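Local coordinates for putative iron-regulated protein A (Parabacteroides distasonis ATCC 8503, PDB 4ECG) that binds calcium ions and, as an imelysin-like member of the peptidase M75 family, is a putative metalloendopeptidase whose activity remains inferred, at residues A[75-80]-A[153-158]. Numbering follows the deposited sequence.
Sequences ADACDA and KMLFLD
Cys78 lays its sulfur over one face of the Phe156 ring, a sulfur-aromatic contact where helix 71-89 packs on the end of helix 147-155 and the start of strand 156-157, within the helical imelysin fold. SG lies 3.9 Å from the ring centroid, only 17° off the normal, displaced toward the rim on the CE1 side. Phe156 is the first residue to leave helical geometry after helix 147-155; with CG beside its backbone N (chi1 -71°), its ring extends back to helix 71-89, where Trp81 meets it edge-to-face. Among apolar contacts, Cys78 CB meets ring atoms CZ and CE1, 3.5 Å from Phe156 CZ. Leu155, whose CB points toward helix 71-89, touches Cys78 SG with that atom at 3.9 Å. Its CD2 approaches Ala77 CB more loosely, at 4.4 Å. Leu74 and, from helix 171-196, Leu177 also pack on Leu155. An alanine in place of Phe156 would probably leave the Cys78 sulfur without its aromatic face, open a gap beside helix 71-89 and deprive Trp81 of its ring partner. Glu160, on the partner strand 160-161, is a known calcium ligand of this protein, although that ion is absent from this chain. Cys78 SG also lies 3.3 Å from the backbone O of Leu155, a close contact not counted as a hydrogen bond.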
loop_
_atom_site.group_PDB
_atom_site.type_symbol
_atom_site.label_atom_id
_atom_site.label_comp_id
_atom_site.label_asym_id
_atom_site.label_seq_id
_atom_site.Cartn_x
_atom_site.Cartn_y
_atom_site.Cartn_z
ATOM N N ALA A 75 -1.518 24.076 0.249
ATOM C CA ALA A 75 -0.181 23.471 0.042
ATOM C C ALA A 75 0.177 22.558 1.199
ATOM O O ALA A 75 0.688 21.436 0.955
ATOM C CB ALA A 75 0.918 24.545 -0.170
ATOM N N ASP A 76 -0.108 23.005 2.445
ATOM C CA ASP A 76 0.165 22.175 3.666
ATOM C C ASP A 76 -0.714 20.904 3.722
ATOM O O ASP A 76 -0.241 19.829 4.131
ATOM C CB ASP A 76 -0.029 22.951 4.978
ATOM C CG ASP A 76 1.091 23.994 5.268
ATOM O OD1 ASP A 76 2.111 24.055 4.530
ATOM O OD2 ASP A 76 0.936 24.745 6.271
ATOM N N ALA A 77 -1.968 21.029 3.299
ATOM C CA ALA A 77 -2.868 19.877 3.239
ATOM C C ALA A 77 -2.361 18.867 2.209
ATOM O O ALA A 77 -2.315 17.654 2.467
ATOM C CB ALA A 77 -4.277 20.305 2.922
ATOM N N CYS A 78 -1.895 19.382 1.078
ATOM C CA CYS A 78 -1.322 18.539 0.025
ATOM C C CYS A 78 -0.080 17.797 0.477
ATOM O O CYS A 78 0.087 16.608 0.179
ATOM C CB CYS A 78 -1.022 19.380 -1.227
ATOM S SG CYS A 78 -2.468 19.967 -2.169
ATOM N N ASP A 79 0.822 18.487 1.170
ATOM C CA ASP A 79 2.021 17.857 1.734
ATOM C C ASP A 79 1.590 16.752 2.718
ATOM O O ASP A 79 2.114 15.621 2.692
ATOM C CB ASP A 79 2.891 18.872 2.505
ATOM C CG ASP A 79 3.620 19.922 1.583
ATOM O OD1 ASP A 79 3.612 19.736 0.351
ATOM O OD2 ASP A 79 4.222 20.916 2.127
ATOM N N ALA A 80 0.658 17.085 3.602
ATOM C CA ALA A 80 0.183 16.138 4.611
ATOM C C ALA A 80 -0.461 14.878 3.942
ATOM O O ALA A 80 -0.304 13.768 4.415
ATOM C CB ALA A 80 -0.759 16.835 5.609
ATOM N N LYS A 153 -8.082 14.090 -5.781
ATOM C CA LYS A 153 -8.653 14.661 -6.985
ATOM C C LYS A 153 -9.085 16.089 -6.714
ATOM O O LYS A 153 -9.003 16.902 -7.605
ATOM C CB LYS A 153 -9.875 13.870 -7.524
ATOM C CG LYS A 153 -10.188 14.249 -8.980
ATOM C CD LYS A 153 -11.402 13.507 -9.582
ATOM C CE LYS A 153 -11.690 13.867 -11.053
ATOM N NZ LYS A 153 -12.173 15.272 -11.265
HETATM N N MSE A 154 -9.499 16.370 -5.482
HETATM C CA MSE A 154 -9.933 17.696 -5.050
HETATM C C MSE A 154 -8.784 18.592 -4.564
HETATM O O MSE A 154 -8.949 19.796 -4.550
HETATM C CB MSE A 154 -10.968 17.572 -3.933
HETATM C CG MSE A 154 -12.228 16.818 -4.317
HETATM SE SE MSE A 154 -13.422 16.397 -2.811
HETATM C CE MSE A 154 -14.834 15.692 -3.895
ATOM N N LEU A 155 -7.654 18.020 -4.143
ATOM C CA LEU A 155 -6.545 18.819 -3.610
ATOM C C LEU A 155 -5.483 19.225 -4.665
ATOM O O LEU A 155 -4.757 20.210 -4.498
ATOM C CB LEU A 155 -5.851 18.037 -2.495
ATOM C CG LEU A 155 -6.608 17.904 -1.202
ATOM C CD1 LEU A 155 -5.855 16.927 -0.290
ATOM C CD2 LEU A 155 -6.818 19.263 -0.527
ATOM N N PHE A 156 -5.411 18.441 -5.721
ATOM C CA PHE A 156 -4.307 18.430 -6.655
ATOM C C PHE A 156 -4.791 18.585 -8.108
ATOM O O PHE A 156 -5.850 18.107 -8.474
ATOM C CB PHE A 156 -3.540 17.079 -6.583
ATOM C CG PHE A 156 -2.739 16.872 -5.343
ATOM C CD1 PHE A 156 -1.446 17.433 -5.216
ATOM C CD2 PHE A 156 -3.205 16.082 -4.319
ATOM C CE1 PHE A 156 -0.694 17.223 -4.083
ATOM C CE2 PHE A 156 -2.438 15.862 -3.177
ATOM C CZ PHE A 156 -1.201 16.449 -3.057
ATOM N N LEU A 157 -3.981 19.218 -8.940
ATOM C CA LEU A 157 -4.219 19.211 -10.379
ATOM C C LEU A 157 -2.895 18.978 -11.097
ATOM O O LEU A 157 -1.917 19.750 -10.968
ATOM C CB LEU A 157 -4.846 20.521 -10.825
ATOM C CG LEU A 157 -5.279 20.646 -12.285
ATOM C CD1 LEU A 157 -6.344 19.586 -12.592
ATOM C CD2 LEU A 157 -5.800 22.074 -12.520
ATOM N N ASP A 158 -2.868 17.909 -11.869
ATOM C CA ASP A 158 -1.660 17.468 -12.547
ATOM C C ASP A 158 -0.305 17.717 -11.813
ATOM O O ASP A 158 0.609 18.310 -12.346
ATOM C CB ASP A 158 -1.648 17.979 -13.995
ATOM C CG ASP A 158 -1.490 16.832 -15.007
ATOM O OD1 ASP A 158 -1.135 15.656 -14.647
ATOM O OD2 ASP A 158 -1.766 17.108 -16.180
#